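Local structure of alkylpurine DNA glycosylase AlkC (Pseudomonas fluorescens, 5VHV) at residues Trp207-Ile212 against Thr239-Leu244; Ile225-Leu230 against Thr243-Gly248; Ala249-Lys254 against Gln285-Asp290; Val134-Ser139 against Cys174-Asp179. The protein excises alkylated purine bases from DNA in base excision repair, acting as a DNA glycosylase that does not flip the damaged nucleotide out of the helix. All blocks are in the same frame, centred on the assembly; numbering follows the deposited sequence.

Contact 1 of 4, residues Trp207-Ile212 against Thr239-Leu244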
loop_
_atom_site.group_PDB
_atom_site.type_symbol
_atom_site.label_atom_id
_atom_site.label_comp_id
_atom_site.label_asym_id
_atom_site.label_seq_id
_atom_site.Cartn_x
_atom_site.Cartn_y
_atom_site.Cartn_z
ATOM N N TRP A 207 -17.866 -7.427 6.067
ATOM C CA TRP A 207 -18.046 -6.124 6.698
ATOM C C TRP A 207 -17.806 -4.998 5.702
ATOM O O TRP A 207 -18.570 -4.025 5.658
ATOM C CB TRP A 207 -17.110 -5.986 7.900
ATOM C CG TRP A 207 -17.345 -4.738 8.679
ATOM C CD1 TRP A 207 -18.145 -4.601 9.785
ATOM C CD2 TRP A 207 -16.773 -3.449 8.436
ATOM N NE1 TRP A 207 -18.105 -3.307 10.234
ATOM C CE2 TRP A 207 -17.278 -2.576 9.421
ATOM C CE3 TRP A 207 -15.893 -2.945 7.478
ATOM C CZ2 TRP A 207 -16.935 -1.226 9.470
ATOM C CZ3 TRP A 207 -15.552 -1.603 7.527
ATOM C CH2 TRP A 207 -16.074 -0.760 8.523
ATOM N N VAL A 208 -16.751 -5.113 4.893
ATOM C CA VAL A 208 -16.481 -4.111 3.866
ATOM C C VAL A 208 -17.583 -4.116 2.811
ATOM O O VAL A 208 -18.020 -3.057 2.350
ATOM C CB VAL A 208 -15.102 -4.364 3.230
ATOM C CG1 VAL A 208 -14.871 -3.435 2.044
ATOM C CG2 VAL A 208 -13.979 -4.232 4.258
ATOM N N LEU A 209 -18.034 -5.302 2.395
ATOM C CA LEU A 209 -19.074 -5.383 1.377
ATOM C C LEU A 209 -20.361 -4.740 1.869
ATOM O O LEU A 209 -20.986 -3.946 1.157
ATOM C CB LEU A 209 -19.318 -6.842 0.983
ATOM C CG LEU A 209 -18.156 -7.486 0.219
ATOM C CD1 LEU A 209 -18.271 -9.023 0.289
ATOM C CD2 LEU A 209 -18.125 -7.011 -1.228
ATOM N N SER A 210 -20.761 -5.054 3.098
ATOM C CA SER A 210 -21.950 -4.430 3.658
ATOM C C SER A 210 -21.785 -2.918 3.746
ATOM O O SER A 210 -22.718 -2.164 3.430
ATOM C CB SER A 210 -22.254 -5.028 5.030
ATOM O OG SER A 210 -22.689 -6.371 4.904
ATOM N N LEU A 211 -20.612 -2.457 4.191
ATOM C CA LEU A 211 -20.355 -1.024 4.285
ATOM C C LEU A 211 -20.555 -0.346 2.939
ATOM O O LEU A 211 -21.313 0.623 2.823
ATOM C CB LEU A 211 -18.928 -0.780 4.784
ATOM C CG LEU A 211 -18.538 0.680 5.053
ATOM C CD1 LEU A 211 -19.204 1.181 6.343
ATOM C CD2 LEU A 211 -17.015 0.854 5.121
ATOM N N ILE A 212 -19.883 -0.851 1.902
ATOM C CA ILE A 212 -19.918 -0.174 0.615
ATOM C C ILE A 212 -21.284 -0.338 -0.049
ATOM O O ILE A 212 -21.724 0.528 -0.820
ATOM C CB ILE A 212 -18.742 -0.674 -0.247
ATOM C CG1 ILE A 212 -17.417 -0.317 0.429
ATOM C CG2 ILE A 212 -18.792 -0.061 -1.626
ATOM C CD1 ILE A 212 -16.177 -0.839 -0.323
ATOM N N THR A 239 -19.004 -12.191 -5.826
ATOM C CA THR A 239 -20.180 -11.724 -6.562
ATOM C C THR A 239 -20.684 -10.381 -6.039
ATOM O O THR A 239 -21.066 -9.507 -6.830
ATOM C CB THR A 239 -21.293 -12.769 -6.479
ATOM O OG1 THR A 239 -20.758 -14.039 -6.860
ATOM C CG2 THR A 239 -22.438 -12.395 -7.417
ATOM N N ARG A 240 -20.708 -10.206 -4.714
ATOM C CA ARG A 240 -21.158 -8.938 -4.142
ATOM C C ARG A 240 -20.252 -7.795 -4.570
ATOM O O ARG A 240 -20.727 -6.704 -4.907
ATOM C CB ARG A 240 -21.198 -9.031 -2.622
ATOM C CG ARG A 240 -22.411 -9.788 -2.076
ATOM C CD ARG A 240 -22.239 -10.020 -0.600
ATOM N NE ARG A 240 -22.533 -8.815 0.171
ATOM C CZ ARG A 240 -22.402 -8.707 1.484
ATOM N NH1 ARG A 240 -21.936 -9.720 2.200
ATOM N NH2 ARG A 240 -22.735 -7.575 2.083
ATOM N N ALA A 241 -18.948 -8.036 -4.587
ATOM C CA ALA A 241 -18.013 -7.000 -5.026
ATOM C C ALA A 241 -18.178 -6.691 -6.510
ATOM O O ALA A 241 -18.217 -5.523 -6.905
ATOM C CB ALA A 241 -16.587 -7.437 -4.720
ATOM N N LEU A 242 -18.245 -7.724 -7.361
ATOM C CA LEU A 242 -18.466 -7.479 -8.780
ATOM C C LEU A 242 -19.783 -6.744 -9.018
ATOM O O LEU A 242 -19.873 -5.879 -9.898
ATOM C CB LEU A 242 -18.439 -8.805 -9.544
ATOM C CG LEU A 242 -17.013 -9.353 -9.729
ATOM C CD1 LEU A 242 -17.027 -10.862 -10.021
ATOM C CD2 LEU A 242 -16.322 -8.598 -10.839
ATOM N N THR A 243 -20.815 -7.075 -8.242
ATOM C CA THR A 243 -22.106 -6.422 -8.414
ATOM C C THR A 243 -22.000 -4.933 -8.108
ATOM O O THR A 243 -22.610 -4.100 -8.793
ATOM C CB THR A 243 -23.156 -7.093 -7.520
ATOM O OG1 THR A 243 -23.355 -8.458 -7.927
ATOM C CG2 THR A 243 -24.518 -6.369 -7.607
ATOM N N LEU A 244 -21.231 -4.572 -7.082
ATOM C CA LEU A 244 -21.023 -3.155 -6.805
ATOM C C LEU A 244 -20.349 -2.455 -7.977
ATOM O O LEU A 244 -20.564 -1.263 -8.186
ATOM C CB LEU A 244 -20.193 -2.983 -5.516
ATOM C CG LEU A 244 -20.990 -3.211 -4.237
ATOM C CD1 LEU A 244 -20.044 -3.466 -3.086
ATOM C CD2 LEU A 244 -21.892 -2.026 -3.935
#
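Arg240 NH2 has two partners. It donates to Ser210 OG at 3.1 Å, and it forms a salt bridge with Glu213, one turn further along the helix of Ser210. The contact joins helix 205-213, in the alpha-helical repeat solenoid of the DNA alkylation repair family, to helix 239-244, which packs at the end of the helical part. Their local axes run nearly the same way, at 27° and 10.2 Å apart. The hydroxyl of Ser210 lies in the guanidinium plane, and the N-H...O angle is 153°. Ser210 OG is also bonded to the carbonyl of Glu206 in its own helix, which fixes its rotation. The chain of Arg240 bends at chi3 (78°), which lays the guanidinium beside Leu209. Leu209 CB then sits over the centre of one face, 3.6 Å from Arg240 CZ. The flat group is thus held at its edge by polar atoms and on one face by carbon. Away from these polar atoms the contact is apolar. Leu209 CD2 reaches the other helix at Ala241, 3.8 Å from Ala241 CB. Leu233 of helix 231-235 touches both residues and helps close this layer. The next turn repeats the theme with Ile212 and Leu244, whose side chains cross obliquely. There the branch methyl Ile212 CG2, anti to the backbone N, packs 3.9 Å from Leu244 CD1.

Contact 2 of 4, residues Ile225-Leu230 against Thr243-Gly248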
loop_
_atom_site.group_PDB
_atom_site.type_symbol
_atom_site.label_atom_id
_atom_site.label_comp_id
_atom_site.label_asym_id
_atom_site.label_seq_id
_atom_site.Cartn_x
_atom_site.Cartn_y
_atom_site.Cartn_z
ATOM N N ILE A 225 -12.977 5.074 -4.607
ATOM C CA ILE A 225 -12.557 4.386 -3.388
ATOM C C ILE A 225 -13.104 2.967 -3.373
ATOM O O ILE A 225 -12.392 2.012 -3.039
ATOM C CB ILE A 225 -13.004 5.172 -2.137
ATOM C CG1 ILE A 225 -12.228 6.498 -2.029
ATOM C CG2 ILE A 225 -12.794 4.345 -0.885
ATOM C CD1 ILE A 225 -12.664 7.379 -0.865
ATOM N N ALA A 226 -14.382 2.807 -3.735
ATOM C CA ALA A 226 -14.991 1.484 -3.717
ATOM C C ALA A 226 -14.255 0.522 -4.638
ATOM O O ALA A 226 -13.969 -0.620 -4.254
ATOM C CB ALA A 226 -16.461 1.575 -4.110
ATOM N N ARG A 227 -13.945 0.956 -5.862
ATOM C CA ARG A 227 -13.293 0.049 -6.801
ATOM C C ARG A 227 -11.928 -0.397 -6.285
ATOM O O ARG A 227 -11.546 -1.558 -6.452
ATOM C CB ARG A 227 -13.142 0.689 -8.184
ATOM C CG ARG A 227 -12.429 -0.271 -9.167
ATOM C CD ARG A 227 -12.532 0.123 -10.636
ATOM N NE ARG A 227 -13.909 0.213 -11.125
ATOM C CZ ARG A 227 -14.594 -0.774 -11.706
ATOM N NH1 ARG A 227 -14.070 -1.980 -11.885
ATOM N NH2 ARG A 227 -15.830 -0.547 -12.115
ATOM N N HIS A 228 -11.167 0.510 -5.674
ATOM C CA HIS A 228 -9.835 0.143 -5.215
ATOM C C HIS A 228 -9.854 -0.549 -3.857
ATOM O O HIS A 228 -8.989 -1.381 -3.594
ATOM C CB HIS A 228 -8.959 1.390 -5.247
ATOM C CG HIS A 228 -8.725 1.855 -6.645
ATOM N ND1 HIS A 228 -7.660 1.415 -7.403
ATOM C CD2 HIS A 228 -9.476 2.630 -7.462
ATOM C CE1 HIS A 228 -7.735 1.948 -8.611
ATOM N NE2 HIS A 228 -8.831 2.683 -8.675
ATOM N N ALA A 229 -10.858 -0.263 -3.030
ATOM C CA ALA A 229 -11.053 -0.980 -1.777
ATOM C C ALA A 229 -11.356 -2.446 -2.036
ATOM O O ALA A 229 -10.915 -3.325 -1.291
ATOM C CB ALA A 229 -12.216 -0.353 -1.003
ATOM N N LEU A 230 -12.155 -2.713 -3.067
ATOM C CA LEU A 230 -12.657 -4.041 -3.363
ATOM C C LEU A 230 -11.761 -4.807 -4.324
ATOM O O LEU A 230 -12.125 -5.908 -4.746
ATOM C CB LEU A 230 -14.061 -3.945 -3.953
ATOM C CG LEU A 230 -15.160 -3.436 -3.005
ATOM C CD1 LEU A 230 -16.451 -3.121 -3.744
ATOM C CD2 LEU A 230 -15.403 -4.453 -1.906
ATOM N N THR A 243 -20.815 -7.075 -8.242
ATOM C CA THR A 243 -22.106 -6.422 -8.414
ATOM C C THR A 243 -22.000 -4.933 -8.108
ATOM O O THR A 243 -22.610 -4.100 -8.793
ATOM C CB THR A 243 -23.156 -7.093 -7.520
ATOM O OG1 THR A 243 -23.355 -8.458 -7.927
ATOM C CG2 THR A 243 -24.518 -6.369 -7.607
ATOM N N LEU A 244 -21.231 -4.572 -7.082
ATOM C CA LEU A 244 -21.023 -3.155 -6.805
ATOM C C LEU A 244 -20.349 -2.455 -7.977
ATOM O O LEU A 244 -20.564 -1.263 -8.186
ATOM C CB LEU A 244 -20.193 -2.983 -5.516
ATOM C CG LEU A 244 -20.990 -3.211 -4.237
ATOM C CD1 LEU A 244 -20.044 -3.466 -3.086
ATOM C CD2 LEU A 244 -21.892 -2.026 -3.935
ATOM N N MET A 245 -19.547 -3.178 -8.762
ATOM C CA MET A 245 -18.904 -2.611 -9.938
ATOM C C MET A 245 -19.761 -2.705 -11.196
ATOM O O MET A 245 -19.300 -2.308 -12.272
ATOM C CB MET A 245 -17.557 -3.310 -10.178
ATOM C CG MET A 245 -16.605 -3.194 -9.000
ATOM S SD MET A 245 -16.113 -1.486 -8.737
ATOM C CE MET A 245 -17.150 -0.982 -7.380
ATOM N N GLY A 246 -20.992 -3.193 -11.089
ATOM C CA GLY A 246 -21.855 -3.338 -12.244
ATOM C C GLY A 246 -21.564 -4.529 -13.122
ATOM O O GLY A 246 -22.134 -4.622 -14.223
ATOM N N ALA A 247 -20.727 -5.459 -12.653
ATOM C CA ALA A 247 -20.280 -6.619 -13.416
ATOM C C ALA A 247 -20.538 -7.924 -12.663
ATOM O O ALA A 247 -19.764 -8.882 -12.760
ATOM C CB ALA A 247 -18.796 -6.476 -13.756
ATOM N N GLY A 248 -21.629 -7.987 -11.911
ATOM C CA GLY A 248 -21.933 -9.176 -11.143
ATOM C C GLY A 248 -22.726 -10.227 -11.905
ATOM O O GLY A 248 -22.723 -11.400 -11.521
HETATM O O HOH W 1 -16.692 -2.554 -13.677
#
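Arg227 and Met245 meet because both chains bend. Arg227 leaves with CG anti to the backbone N (chi1 179°) and turns at chi3, while Met245 turns at chi2 (-66°) and again at chi3. The thioether sulfur is thereby set over the centre of one guanidinium face, with Met245 SD 3.4 Å from Arg227 CZ. This contact ties helix 220-229 of the helical-repeat solenoid to the end of helix 239-244, which closes in a Schellman motif at Gly246, a residue of positive phi. Water 1 lies in the guanidinium plane. It accepts from Arg227 NH2 at 2.7 Å and donates to Met245 O at 3.0 Å. Met245 thus meets the arginine directly on a face and through a water at an edge. An alanine in place of Arg227 would take away both the flat group against Met245 SD and the donor to the water, and would probably leave the methionine freer to turn. Beyond the sulfur, Met245 CE points back to the helix and lies 4.2 Å from Ala226 CB. Leu230, the first residue past helix 220-229, adds an apolar contact with Leu244. Those two side chains cross at about a right angle, and Leu230 CD1 approaches Leu244 CD1 to 3.7 Å.

Contact 3 of 4, residues Ala249-Lys254 against Gln285-Asp290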
loop_
_atom_site.group_PDB
_atom_site.type_symbol
_atom_site.label_atom_id
_atom_site.label_comp_id
_atom_site.label_asym_id
_atom_site.label_seq_id
_atom_site.Cartn_x
_atom_site.Cartn_y
_atom_site.Cartn_z
ATOM N N ALA A 249 -23.400 -9.835 -12.979
ATOM C CA ALA A 249 -24.186 -10.791 -13.750
ATOM C C ALA A 249 -23.266 -11.705 -14.548
ATOM O O ALA A 249 -22.194 -11.302 -15.000
ATOM C CB ALA A 249 -25.147 -10.067 -14.700
ATOM N N LYS A 250 -23.701 -12.948 -14.733
ATOM C CA LYS A 250 -22.956 -13.845 -15.600
ATOM C C LYS A 250 -22.818 -13.216 -16.980
ATOM O O LYS A 250 -23.753 -12.596 -17.501
ATOM C CB LYS A 250 -23.651 -15.205 -15.689
ATOM C CG LYS A 250 -23.688 -15.944 -14.346
ATOM C CD LYS A 250 -23.210 -17.391 -14.435
ATOM C CE LYS A 250 -24.373 -18.371 -14.485
ATOM N NZ LYS A 250 -23.897 -19.780 -14.628
ATOM N N ALA A 251 -21.634 -13.347 -17.558
ATOM C CA ALA A 251 -21.376 -12.722 -18.844
ATOM C C ALA A 251 -22.113 -13.477 -19.934
ATOM O O ALA A 251 -22.026 -14.703 -20.016
ATOM C CB ALA A 251 -19.878 -12.704 -19.129
ATOM N N GLU A 252 -22.850 -12.741 -20.763
ATOM C CA GLU A 252 -23.544 -13.320 -21.910
ATOM C C GLU A 252 -22.614 -13.171 -23.106
ATOM O O GLU A 252 -22.718 -12.246 -23.910
ATOM C CB GLU A 252 -24.891 -12.641 -22.123
ATOM C CG GLU A 252 -25.877 -12.841 -20.979
ATOM C CD GLU A 252 -26.228 -14.301 -20.748
ATOM O OE1 GLU A 252 -26.132 -15.100 -21.704
ATOM O OE2 GLU A 252 -26.596 -14.652 -19.606
ATOM N N VAL A 253 -21.658 -14.099 -23.199
ATOM C CA VAL A 253 -20.593 -14.024 -24.192
ATOM C C VAL A 253 -20.167 -15.431 -24.577
ATOM O O VAL A 253 -20.382 -16.390 -23.838
ATOM C CB VAL A 253 -19.351 -13.249 -23.677
ATOM C CG1 VAL A 253 -19.708 -11.821 -23.271
ATOM C CG2 VAL A 253 -18.693 -13.999 -22.523
ATOM N N LYS A 254 -19.540 -15.538 -25.743
ATOM C CA LYS A 254 -18.782 -16.710 -26.152
ATOM C C LYS A 254 -17.315 -16.322 -26.264
ATOM O O LYS A 254 -16.993 -15.191 -26.621
ATOM C CB LYS A 254 -19.284 -17.263 -27.492
ATOM C CG LYS A 254 -20.680 -17.870 -27.411
ATOM C CD LYS A 254 -21.094 -18.562 -28.706
ATOM C CE LYS A 254 -21.344 -17.572 -29.830
ATOM N NZ LYS A 254 -22.227 -18.150 -30.896
ATOM N N GLN A 285 -23.062 -4.795 -22.061
ATOM C CA GLN A 285 -22.853 -5.372 -20.742
ATOM C C GLN A 285 -21.473 -5.008 -20.232
ATOM O O GLN A 285 -20.492 -5.007 -20.984
ATOM C CB GLN A 285 -23.055 -6.903 -20.748
ATOM C CG GLN A 285 -22.069 -7.690 -21.562
ATOM C CD GLN A 285 -22.536 -9.131 -21.798
ATOM O OE1 GLN A 285 -22.619 -9.937 -20.861
ATOM N NE2 GLN A 285 -22.858 -9.454 -23.054
ATOM N N LYS A 286 -21.416 -4.674 -18.952
ATOM C CA LYS A 286 -20.162 -4.356 -18.293
ATOM C C LYS A 286 -19.434 -5.646 -17.926
ATOM O O LYS A 286 -20.024 -6.557 -17.334
ATOM C CB LYS A 286 -20.416 -3.511 -17.045
ATOM C CG LYS A 286 -20.844 -2.072 -17.342
ATOM C CD LYS A 286 -21.051 -1.263 -16.060
ATOM C CE LYS A 286 -21.633 0.116 -16.357
ATOM N NZ LYS A 286 -22.906 0.047 -17.135
ATOM N N LEU A 287 -18.164 -5.732 -18.305
ATOM C CA LEU A 287 -17.356 -6.916 -18.059
ATOM C C LEU A 287 -16.111 -6.559 -17.264
ATOM O O LEU A 287 -15.472 -5.531 -17.504
ATOM C CB LEU A 287 -16.920 -7.585 -19.366
ATOM C CG LEU A 287 -18.028 -8.061 -20.314
ATOM C CD1 LEU A 287 -17.451 -8.731 -21.549
ATOM C CD2 LEU A 287 -18.948 -9.011 -19.593
ATOM N N VAL A 288 -15.759 -7.445 -16.345
ATOM C CA VAL A 288 -14.461 -7.441 -15.688
ATOM C C VAL A 288 -13.754 -8.703 -16.153
ATOM O O VAL A 288 -14.203 -9.818 -15.862
ATOM C CB VAL A 288 -14.587 -7.381 -14.163
ATOM C CG1 VAL A 288 -13.220 -7.687 -13.490
ATOM C CG2 VAL A 288 -15.092 -5.983 -13.761
ATOM N N VAL A 289 -12.697 -8.527 -16.934
ATOM C CA VAL A 289 -11.941 -9.618 -17.531
ATOM C C VAL A 289 -10.566 -9.648 -16.881
ATOM O O VAL A 289 -9.788 -8.697 -17.016
ATOM C CB VAL A 289 -11.817 -9.444 -19.051
ATOM C CG1 VAL A 289 -11.105 -10.636 -19.666
ATOM C CG2 VAL A 289 -13.194 -9.279 -19.689
ATOM N N ASP A 290 -10.267 -10.746 -16.193
ATOM C CA ASP A 290 -8.967 -10.974 -15.578
ATOM C C ASP A 290 -8.454 -12.343 -16.041
ATOM O O ASP A 290 -9.112 -13.050 -16.807
ATOM C CB ASP A 290 -9.066 -10.889 -14.042
ATOM C CG ASP A 290 -9.380 -9.481 -13.542
ATOM O OD1 ASP A 290 -8.993 -8.493 -14.218
ATOM O OD2 ASP A 290 -9.991 -9.344 -12.458
HETATM O O HOH W 2 -23.362 -9.650 -18.260
#
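The Gln285 side-chain amide bonds to the backbone of Glu252 through both its oxygen and its nitrogen. Glu252 N donates to Gln285 OE1 at 2.8 Å, in the carbonyl plane and on a lone pair. In return Gln285 NE2 donates to Glu252 O at 2.9 Å. This second bond is less well aligned: NE2 stands above the plane of the Glu252 carbonyl, 41° out of it. Gln285 OE1 also accepts from water 2, at 2.7 Å, and the same water donates to Lys250 O at 3.1 Å. One oxygen therefore receives two donors, and the water links it to the loop carbonyl two residues before Glu252. The amide gets there with CG placed between the backbone N and the carbonyl carbon (chi1 65°) and the chain extended beyond it. Both segments belong to the C-terminal beta domain, where strands 253-265 and 285-294 are not neighbours in the mixed sheet. The Gln285 side chain, not strand pairing, therefore makes the polar link. Strand 285-294 pairs with strands 305-314 and 339-347, and Glu252 is also backbone-bonded to Thr280. Beside the amide, the two methyls of Leu287 each meet a side chain of 249-254: Leu287 CD2 lies 3.8 Å from Ala251 CB, and Leu287 CD1 lies 4.2 Å from Val253 CG1.

Contact 4 of 4, residues Val134-Ser139 against Cys174-Asp179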
loop_
_atom_site.group_PDB
_atom_site.type_symbol
_atom_site.label_atom_id
_atom_site.label_comp_id
_atom_site.label_asym_id
_atom_site.label_seq_id
_atom_site.Cartn_x
_atom_site.Cartn_y
_atom_site.Cartn_z
ATOM N N VAL A 134 -7.328 10.993 19.027
ATOM C CA VAL A 134 -6.564 11.990 18.284
ATOM C C VAL A 134 -6.742 11.795 16.794
ATOM O O VAL A 134 -6.957 12.757 16.040
ATOM C CB VAL A 134 -5.085 11.905 18.687
ATOM C CG1 VAL A 134 -4.221 12.748 17.750
ATOM C CG2 VAL A 134 -4.943 12.317 20.134
ATOM N N MET A 135 -6.653 10.541 16.343
ATOM C CA MET A 135 -6.769 10.296 14.918
ATOM C C MET A 135 -8.177 10.595 14.410
ATOM O O MET A 135 -8.339 11.009 13.256
ATOM C CB MET A 135 -6.337 8.869 14.631
ATOM C CG MET A 135 -4.851 8.670 14.954
ATOM S SD MET A 135 -4.278 7.004 14.723
ATOM C CE MET A 135 -3.869 7.036 12.971
ATOM N N GLN A 136 -9.198 10.422 15.244
ATOM C CA GLN A 136 -10.533 10.856 14.861
ATOM C C GLN A 136 -10.579 12.361 14.647
ATOM O O GLN A 136 -11.186 12.838 13.682
ATOM C CB GLN A 136 -11.539 10.408 15.923
ATOM C CG GLN A 136 -11.714 8.894 15.911
ATOM C CD GLN A 136 -12.472 8.391 17.104
ATOM O OE1 GLN A 136 -12.535 9.055 18.148
ATOM N NE2 GLN A 136 -13.057 7.207 16.968
ATOM N N ALA A 137 -9.931 13.134 15.516
ATOM C CA ALA A 137 -9.869 14.571 15.272
ATOM C C ALA A 137 -9.096 14.859 13.986
ATOM O O ALA A 137 -9.511 15.696 13.172
ATOM C CB ALA A 137 -9.237 15.290 16.465
ATOM N N TRP A 138 -7.997 14.134 13.758
ATOM C CA TRP A 138 -7.194 14.374 12.566
ATOM C C TRP A 138 -7.970 14.087 11.289
ATOM O O TRP A 138 -7.699 14.696 10.251
ATOM C CB TRP A 138 -5.930 13.520 12.600
ATOM C CG TRP A 138 -4.899 13.989 13.602
ATOM C CD1 TRP A 138 -4.876 15.183 14.272
ATOM C CD2 TRP A 138 -3.737 13.273 14.013
ATOM N NE1 TRP A 138 -3.761 15.250 15.074
ATOM C CE2 TRP A 138 -3.034 14.098 14.916
ATOM C CE3 TRP A 138 -3.207 12.022 13.686
ATOM C CZ2 TRP A 138 -1.863 13.683 15.540
ATOM C CZ3 TRP A 138 -2.034 11.617 14.294
ATOM C CH2 TRP A 138 -1.365 12.464 15.198
ATOM N N SER A 139 -8.916 13.150 11.331
ATOM C CA SER A 139 -9.686 12.831 10.138
ATOM C C SER A 139 -10.582 13.980 9.700
ATOM O O SER A 139 -11.097 13.948 8.576
ATOM C CB SER A 139 -10.527 11.571 10.370
ATOM O OG SER A 139 -11.698 11.831 11.148
ATOM N N CYS A 174 -12.182 1.926 13.805
ATOM C CA CYS A 174 -11.793 2.993 12.889
ATOM C C CYS A 174 -12.881 3.331 11.878
ATOM O O CYS A 174 -12.635 4.131 10.971
ATOM C CB CYS A 174 -10.500 2.607 12.158
ATOM S SG CYS A 174 -9.087 2.416 13.238
ATOM N N ALA A 175 -14.084 2.756 12.015
ATOM C CA ALA A 175 -15.119 2.952 11.007
ATOM C C ALA A 175 -15.455 4.428 10.792
ATOM O O ALA A 175 -15.650 4.857 9.648
ATOM C CB ALA A 175 -16.381 2.178 11.385
ATOM N N SER A 176 -15.539 5.226 11.870
ATOM C CA SER A 176 -15.970 6.608 11.694
ATOM C C SER A 176 -14.888 7.439 11.008
ATOM O O SER A 176 -15.203 8.402 10.297
ATOM C CB SER A 176 -16.372 7.229 13.037
ATOM O OG SER A 176 -15.275 7.445 13.888
ATOM N N ILE A 177 -13.619 7.084 11.191
ATOM C CA ILE A 177 -12.561 7.741 10.430
ATOM C C ILE A 177 -12.792 7.535 8.948
ATOM O O ILE A 177 -12.800 8.492 8.162
ATOM C CB ILE A 177 -11.176 7.227 10.853
ATOM C CG1 ILE A 177 -10.854 7.746 12.253
ATOM C CG2 ILE A 177 -10.100 7.655 9.829
ATOM C CD1 ILE A 177 -9.628 7.153 12.864
ATOM N N LEU A 178 -12.999 6.277 8.540
ATOM C CA LEU A 178 -13.143 6.014 7.121
ATOM C C LEU A 178 -14.434 6.629 6.587
ATOM O O LEU A 178 -14.467 7.120 5.447
ATOM C CB LEU A 178 -13.088 4.512 6.859
ATOM C CG LEU A 178 -11.828 3.802 7.368
ATOM C CD1 LEU A 178 -11.929 2.308 7.103
ATOM C CD2 LEU A 178 -10.576 4.383 6.767
ATOM N N ASP A 179 -15.493 6.648 7.401
ATOM C CA ASP A 179 -16.750 7.237 6.950
ATOM C C ASP A 179 -16.596 8.727 6.683
ATOM O O ASP A 179 -17.178 9.251 5.721
ATOM C CB ASP A 179 -17.856 6.988 7.986
ATOM C CG ASP A 179 -19.217 7.508 7.531
ATOM O OD1 ASP A 179 -19.698 7.067 6.466
ATOM O OD2 ASP A 179 -19.787 8.352 8.257
HETATM O O HOH W 3 -12.997 5.883 14.304
#
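Ile177 is the apolar centre where helix 128-138 meets helix 175-181. Each branch has its own partner. Ile177 CG1 packs on Gln136 CG at 3.9 Å, with the two side chains crossing at about a right angle. Ile177 CD1 continues past it to the helix backbone and lies 4.0 Å from Met135 C. The other branch, Ile177 CG2, is anti to the backbone N and faces Ser139 CB at 4.0 Å. The helices run almost parallel here, 9° apart with their local axes at 9.5 Å. They belong to the stacked helical repeats of the DNA alkylation repair family. An alanine in place of Ile177 would remove CG1, CG2 and CD1 and would probably open a gap facing Gln136, Met135 and Ser139.

The polar contacts lie to one side of the isoleucine. Gln136 NE2 and Ser176 OG are 3.8 Å apart and are linked through water 3. The water accepts from Gln136 NE2 at 3.0 Å and lies 2.8 Å from Ser176 OG, to which it is hydrogen-bonded. A second polar group sits at the end of 134-139. Ser139 OG, with chi1 at 78°, turns back to donate to Gln136 O at 2.8 Å. It is also hydrogen-bonded to His180 ND1, just beyond 174-179.

The direct contacts between the two segments are mainly of carbon, and their polar link runs through a water. The fit of the two helices here therefore depends largely on the shape of one isoleucine.

Contacts 1 and 2 are neighbours, with centres about 7 Å apart. They share Thr243 and Leu244 on helix 239-244, and Leu209 packs on Leu230 while Ile212 packs on Ala226. Contact 3 follows in the chain. Its centre is about 14 Å from that of contact 2, and Ala247 packs on Val288 where the helical part meets the beta domain. Contact 4 lies along the solenoid, its centre about 22 Å from that of contact 1; Trp207 touches Ala175 between them. Contact 2 comes nearest to the bound DNA, about 4 Å by nearest atoms, and His228 packs on a phosphate of the DNA. Contact 1 is about 12 Å from the bound DNA by nearest atoms.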